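Local coordinates for uncharacterized protein BF1531 (Bacteroides fragilis, PDB 3SLR) that is of unknown function but binds magnesium through a HAD-type phosphatase domain and may hydrolyse ester bonds, probably phosphate esters, at residues L227-T232 / V277-N282; V332-N337 / P354-D359. All blocks are in the same frame, centred on the assembly; numbering follows the deposited sequence.

Contact 1 of 2, residues L227-T232 / V277-N282; sequences LDLDNT and VCSKNN. With MG (magnesium ion), chain C; MG (magnesium ion), chain B.
Leu229 meets Val277 at about a right angle, its CG lying 3.7 Å from Val277 CG1, and this is the dense half of the contact. CD2 of Leu229 reaches both methyls of Val277, while CD1 runs on to Ser279 OG at 3.8 Å. Val277 CG1 stands anti to its backbone N (chi1 165°), which sets that methyl against the leucine branches. Phe306 packs on both side chains and Phe290 on Leu229, so branched aliphatic residues suit this buried patch. Beside it the backbones pair as parallel strands: Cys278 N donates to Leu227 O over 2.9 Å, nearly straight at 171° but from above the carbonyl plane.

Past the strand end the contact turns polar, still buried but filled by metal and water. Asp228, Asp230 and Thr232 fit the DxDx(T/V) motif of the HAD fold, with its aspartates at the carboxyl edge of a parallel sheet. The carboxylate of Asp228 straddles two magnesium ions, OD1 binding one at 2.4 Å and OD2 the other at 2.2 Å; Thr232 OG1 donates to the anti lone pair of OD2, which should help fix the carboxylate's rotation. Asp230 lends its backbone O to the second ion, and its OD1 accepts hydrogen bonds from Trp234 NE1 and Val238 N. Here water replaces packing: one water on the first ion donates to Asp230 OD2 at 2.9 Å and to Lys280 O, and a second water on that ion accepts from Lys280 N.

Contact 2 of 2, residues V332-N337 / P354-D359; sequences VFLDDN and PELPED. With MG (magnesium ion), chain B.
Pro354 presents its ring to two aliphatic side chains of strand 331-334, Leu334 and Val332, and crosses each at about a right angle. Leu334 CD2 lies 3.7 Å from Pro354 CG, and Val332 CG1 lies 3.9 Å from Pro354 CD. With CG of Leu334 anti to its carbonyl carbon (chi1 -61°), one methyl can reach this ring and also, more loosely, Leu356 CD2. Leu356 extends over the strand end, where its CD1 comes 3.8 Å from Asp335 O. A ring of fixed shape thus covers the edge strand of the HAD domain's parallel sheet, and a longer branched chain the turn just beyond it.

No direct hydrogen bond joins the segments; a water mediates instead. It donates to Phe333 O and to Pro354 O, the latter at 2.7 Å, and accepts from Asp335 N, supplying the protons that the two carbonyl oxygens need.

Beyond Leu356, Asp336 binds the metal directly, OD1 to magnesium at 2.1 Å, and its OD2 accepts from a metal-bound water. Asp335 meets the ion here only through another such water, on OD1, the atom that also accepts from Asn337 N at 2.9 Å in an Asx turn, while Lys313 pairs with its OD2. The chemistry therefore divides: apolar packing and a bridging water hold the loop to the strand, while the carboxylates serve the metal, its waters, the Asx turn and Lys313.

From the N terminus, the chain first builds a five-stranded domain and then enters the HAD-type phosphatase domain through strand 224-227. Contact 1 closes a loop of 44 residues, joining the turn after that strand to strand 274-280. Contact 2 follows in series, without nesting or crossing: it closes a shorter, largely helical loop of 16 residues, bringing 354-359 back onto edge strand 331-334. The two meet because strand 224-227 lies between strands 274-280 and 331-334 in the sheet. Asp228 N probably hydrogen-bonds to Leu334 O at 2.9 Å, and one magnesium ion, with three of its waters, is shared by the two contacts.

Contact 1 of 2, residues L227-T232 / V277-N282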
loop_
_atom_site.group_PDB
_atom_site.type_symbol
_atom_site.label_atom_id
_atom_site.label_comp_id
_atom_site.label_asym_id
_atom_site.label_seq_id
_atom_site.Cartn_x
_atom_site.Cartn_y
_atom_site.Cartn_z
ATOM N N LEU A 227 11.933 4.628 -15.544
ATOM C CA LEU A 227 11.490 3.542 -16.412
ATOM C C LEU A 227 12.520 3.152 -17.462
ATOM O O LEU A 227 13.057 3.999 -18.159
ATOM C CB LEU A 227 10.214 3.958 -17.145
ATOM C CG LEU A 227 9.018 4.294 -16.253
ATOM C CD1 LEU A 227 7.967 5.080 -17.035
ATOM C CD2 LEU A 227 8.429 3.025 -15.641
ATOM N N ASP A 228 12.765 1.858 -17.592
ATOM C CA ASP A 228 13.389 1.344 -18.796
ATOM C C ASP A 228 12.335 1.420 -19.918
ATOM O O ASP A 228 11.154 1.596 -19.642
ATOM C CB ASP A 228 13.852 -0.091 -18.550
ATOM C CG ASP A 228 14.333 -0.769 -19.807
ATOM O OD1 ASP A 228 15.349 -0.309 -20.373
ATOM O OD2 ASP A 228 13.695 -1.757 -20.220
ATOM N N LEU A 229 12.752 1.322 -21.175
ATOM C CA LEU A 229 11.798 1.378 -22.283
ATOM C C LEU A 229 11.499 -0.010 -22.857
ATOM O O LEU A 229 10.400 -0.539 -22.682
ATOM C CB LEU A 229 12.296 2.329 -23.381
ATOM C CG LEU A 229 12.426 3.814 -23.012
ATOM C CD1 LEU A 229 13.022 4.628 -24.173
ATOM C CD2 LEU A 229 11.084 4.406 -22.564
ATOM N N ASP A 230 12.473 -0.609 -23.535
ATOM C CA ASP A 230 12.211 -1.862 -24.252
ATOM C C ASP A 230 11.735 -2.987 -23.327
ATOM O O ASP A 230 12.424 -3.368 -22.377
ATOM C CB ASP A 230 13.442 -2.319 -25.044
ATOM C CG ASP A 230 13.753 -1.417 -26.233
ATOM O OD1 ASP A 230 12.821 -0.908 -26.911
ATOM O OD2 ASP A 230 14.956 -1.235 -26.513
ATOM N N ASN A 231 10.558 -3.525 -23.625
ATOM C CA ASN A 231 9.977 -4.610 -22.849
ATOM C C ASN A 231 9.628 -4.220 -21.414
ATOM O O ASN A 231 9.346 -5.073 -20.582
ATOM C CB ASN A 231 10.852 -5.863 -22.905
ATOM C CG ASN A 231 10.867 -6.485 -24.293
ATOM O OD1 ASN A 231 9.818 -6.616 -24.943
ATOM N ND2 ASN A 231 12.053 -6.854 -24.765
ATOM N N THR A 232 9.623 -2.918 -21.150
ATOM C CA THR A 232 9.159 -2.404 -19.869
ATOM C C THR A 232 7.879 -1.600 -20.068
ATOM O O THR A 232 6.835 -1.959 -19.504
ATOM C CB THR A 232 10.267 -1.593 -19.130
ATOM O OG1 THR A 232 11.362 -2.466 -18.845
ATOM C CG2 THR A 232 9.752 -1.044 -17.811
ATOM N N VAL A 277 13.165 8.530 -17.691
ATOM C CA VAL A 277 13.521 7.363 -18.488
ATOM C C VAL A 277 15.015 7.083 -18.347
ATOM O O VAL A 277 15.828 8.012 -18.295
ATOM C CB VAL A 277 13.120 7.553 -19.988
ATOM C CG1 VAL A 277 13.818 6.525 -20.876
ATOM C CG2 VAL A 277 11.601 7.460 -20.153
ATOM N N CYS A 278 15.369 5.805 -18.258
ATOM C CA CYS A 278 16.763 5.381 -18.222
ATOM C C CYS A 278 16.907 4.125 -19.066
ATOM O O CYS A 278 16.511 3.035 -18.658
ATOM C CB CYS A 278 17.230 5.114 -16.780
ATOM S SG CYS A 278 19.033 4.780 -16.653
ATOM N N SER A 279 17.458 4.294 -20.266
ATOM C CA SER A 279 17.400 3.260 -21.286
ATOM C C SER A 279 18.733 3.110 -22.027
ATOM O O SER A 279 19.428 4.095 -22.277
ATOM C CB SER A 279 16.272 3.596 -22.271
ATOM O OG SER A 279 16.229 2.708 -23.381
ATOM N N LYS A 280 19.086 1.870 -22.349
ATOM C CA LYS A 280 20.222 1.564 -23.216
ATOM C C LYS A 280 19.734 1.701 -24.654
ATOM O O LYS A 280 19.182 0.758 -25.213
ATOM C CB LYS A 280 20.683 0.124 -22.968
ATOM C CG LYS A 280 22.134 -0.064 -22.531
ATOM C CD LYS A 280 22.435 0.626 -21.228
ATOM C CE LYS A 280 23.696 0.077 -20.541
ATOM N NZ LYS A 280 23.543 -1.316 -20.003
ATOM N N ASN A 281 19.905 2.887 -25.231
ATOM C CA ASN A 281 19.430 3.182 -26.579
ATOM C C ASN A 281 20.046 4.476 -27.080
ATOM O O ASN A 281 20.486 5.323 -26.294
ATOM C CB ASN A 281 17.897 3.350 -26.598
ATOM C CG ASN A 281 17.150 2.053 -26.890
ATOM O OD1 ASN A 281 16.251 1.656 -26.136
ATOM N ND2 ASN A 281 17.495 1.402 -27.990
ATOM N N ASN A 282 20.077 4.626 -28.398
ATOM C CA ASN A 282 20.276 5.922 -29.003
ATOM C C ASN A 282 19.108 6.826 -28.618
ATOM O O ASN A 282 17.944 6.414 -28.705
ATOM C CB ASN A 282 20.364 5.760 -30.524
ATOM C CG ASN A 282 20.343 7.086 -31.253
ATOM O OD1 ASN A 282 19.285 7.564 -31.672
ATOM N ND2 ASN A 282 21.517 7.695 -31.405
HETATM MG MG MG C . 16.152 -0.806 -22.612
HETATM MG MG MG B . 14.406 -3.606 -21.226
HETATM O O HOH W 1 17.081 -1.416 -24.606
HETATM O O HOH W 2 17.934 -0.602 -21.344
HETATM O O HOH W 3 14.958 -5.823 -22.142
HETATM O O HOH W 4 15.980 -3.040 -22.651
HETATM O O HOH W 5 16.382 -3.550 -19.907
HETATM O O HOH W 6 15.048 0.689 -23.147
#

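Contact 2 of 2, residues V332-N337 / P354-D359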
loop_
_atom_site.group_PDB
_atom_site.type_symbol
_atom_site.label_atom_id
_atom_site.label_comp_id
_atom_site.label_asym_id
_atom_site.label_seq_id
_atom_site.Cartn_x
_atom_site.Cartn_y
_atom_site.Cartn_z
ATOM N N VAL A 332 12.083 4.933 -7.475
ATOM C CA VAL A 332 11.734 3.572 -7.859
ATOM C C VAL A 332 12.214 3.357 -9.295
ATOM O O VAL A 332 11.979 4.188 -10.151
ATOM C CB VAL A 332 10.213 3.360 -7.823
ATOM C CG1 VAL A 332 9.858 1.955 -8.275
ATOM C CG2 VAL A 332 9.668 3.610 -6.432
ATOM N N PHE A 333 12.898 2.249 -9.546
ATOM C CA PHE A 333 13.405 1.937 -10.879
ATOM C C PHE A 333 12.815 0.628 -11.395
ATOM O O PHE A 333 12.950 -0.410 -10.743
ATOM C CB PHE A 333 14.940 1.858 -10.830
ATOM C CG PHE A 333 15.580 1.341 -12.102
ATOM C CD1 PHE A 333 15.392 1.992 -13.311
ATOM C CD2 PHE A 333 16.413 0.226 -12.063
ATOM C CE1 PHE A 333 16.003 1.528 -14.471
ATOM C CE2 PHE A 333 17.025 -0.241 -13.218
ATOM C CZ PHE A 333 16.820 0.404 -14.417
ATOM N N LEU A 334 12.163 0.695 -12.557
ATOM C CA LEU A 334 11.551 -0.473 -13.200
ATOM C C LEU A 334 12.269 -0.864 -14.489
ATOM O O LEU A 334 12.365 -0.067 -15.423
ATOM C CB LEU A 334 10.078 -0.203 -13.503
ATOM C CG LEU A 334 9.188 0.082 -12.287
ATOM C CD1 LEU A 334 7.762 0.383 -12.758
ATOM C CD2 LEU A 334 9.195 -1.089 -11.332
ATOM N N ASP A 335 12.750 -2.105 -14.535
ATOM C CA ASP A 335 13.498 -2.616 -15.681
ATOM C C ASP A 335 13.252 -4.123 -15.801
ATOM O O ASP A 335 13.315 -4.849 -14.815
ATOM C CB ASP A 335 14.998 -2.306 -15.494
ATOM C CG ASP A 335 15.798 -2.463 -16.776
ATOM O OD1 ASP A 335 15.583 -3.465 -17.497
ATOM O OD2 ASP A 335 16.652 -1.585 -17.057
ATOM N N ASP A 336 12.932 -4.587 -17.005
ATOM C CA ASP A 336 12.596 -5.991 -17.240
ATOM C C ASP A 336 13.835 -6.887 -17.219
ATOM O O ASP A 336 13.721 -8.104 -17.144
ATOM C CB ASP A 336 11.913 -6.140 -18.609
ATOM C CG ASP A 336 12.871 -5.880 -19.738
ATOM O OD1 ASP A 336 13.293 -4.720 -19.846
ATOM O OD2 ASP A 336 13.248 -6.818 -20.484
ATOM N N ASN A 337 15.015 -6.286 -17.307
ATOM C CA ASN A 337 16.268 -7.044 -17.359
ATOM C C ASN A 337 16.864 -7.258 -15.960
ATOM O O ASN A 337 17.229 -6.292 -15.300
ATOM C CB ASN A 337 17.277 -6.280 -18.222
ATOM C CG ASN A 337 18.514 -7.094 -18.540
ATOM O OD1 ASN A 337 19.051 -7.796 -17.686
ATOM N ND2 ASN A 337 18.975 -7.002 -19.789
ATOM N N PRO A 354 12.007 -2.962 -7.916
ATOM C CA PRO A 354 11.081 -4.096 -7.830
ATOM C C PRO A 354 11.495 -5.267 -8.710
ATOM O O PRO A 354 11.966 -5.070 -9.831
ATOM C CB PRO A 354 9.760 -3.498 -8.306
ATOM C CG PRO A 354 9.843 -2.083 -7.852
ATOM C CD PRO A 354 11.295 -1.692 -8.121
ATOM N N GLU A 355 11.317 -6.471 -8.183
ATOM C CA GLU A 355 11.643 -7.697 -8.901
ATOM C C GLU A 355 10.481 -8.046 -9.831
ATOM O O GLU A 355 9.680 -8.937 -9.539
ATOM C CB GLU A 355 11.906 -8.828 -7.898
ATOM C CG GLU A 355 12.324 -10.159 -8.501
ATOM C CD GLU A 355 13.642 -10.075 -9.252
ATOM O OE1 GLU A 355 14.477 -9.217 -8.915
ATOM O OE2 GLU A 355 13.844 -10.870 -10.186
ATOM N N LEU A 356 10.384 -7.326 -10.945
ATOM C CA LEU A 356 9.307 -7.552 -11.906
ATOM C C LEU A 356 9.288 -9.002 -12.372
ATOM O O LEU A 356 10.343 -9.594 -12.621
ATOM C CB LEU A 356 9.479 -6.650 -13.124
ATOM C CG LEU A 356 9.184 -5.157 -12.983
ATOM C CD1 LEU A 356 9.569 -4.446 -14.268
ATOM C CD2 LEU A 356 7.714 -4.920 -12.669
ATOM N N PRO A 357 8.083 -9.582 -12.500
ATOM C CA PRO A 357 7.956 -10.936 -13.043
ATOM C C PRO A 357 8.301 -10.933 -14.528
ATOM O O PRO A 357 8.333 -9.873 -15.147
ATOM C CB PRO A 357 6.467 -11.244 -12.852
ATOM C CG PRO A 357 5.800 -9.897 -12.922
ATOM C CD PRO A 357 6.773 -8.962 -12.223
ATOM N N GLU A 358 8.558 -12.104 -15.095
ATOM C CA GLU A 358 8.981 -12.172 -16.487
ATOM C C GLU A 358 7.878 -11.800 -17.486
ATOM O O GLU A 358 8.146 -11.198 -18.534
ATOM C CB GLU A 358 9.579 -13.546 -16.792
ATOM C CG GLU A 358 10.906 -13.461 -17.529
ATOM C CD GLU A 358 11.869 -14.570 -17.145
ATOM O OE1 GLU A 358 11.688 -15.180 -16.065
ATOM O OE2 GLU A 358 12.807 -14.827 -17.930
ATOM N N ASP A 359 6.635 -12.136 -17.165
ATOM C CA ASP A 359 5.530 -11.862 -18.074
ATOM C C ASP A 359 4.967 -10.456 -17.853
ATOM O O ASP A 359 4.499 -10.138 -16.759
ATOM C CB ASP A 359 4.436 -12.908 -17.856
ATOM C CG ASP A 359 3.377 -12.891 -18.938
ATOM O OD1 ASP A 359 3.149 -11.831 -19.561
ATOM O OD2 ASP A 359 2.754 -13.956 -19.150
HETATM MG MG MG B . 14.406 -3.606 -21.226
HETATM O O HOH W 7 12.618 -3.115 -11.569
HETATM O O HOH W 5 16.382 -3.550 -19.907
HETATM O O HOH W 8 11.345 -9.349 -15.269
HETATM O O HOH W 3 14.958 -5.823 -22.142
HETATM O O HOH W 4 15.980 -3.040 -22.651
#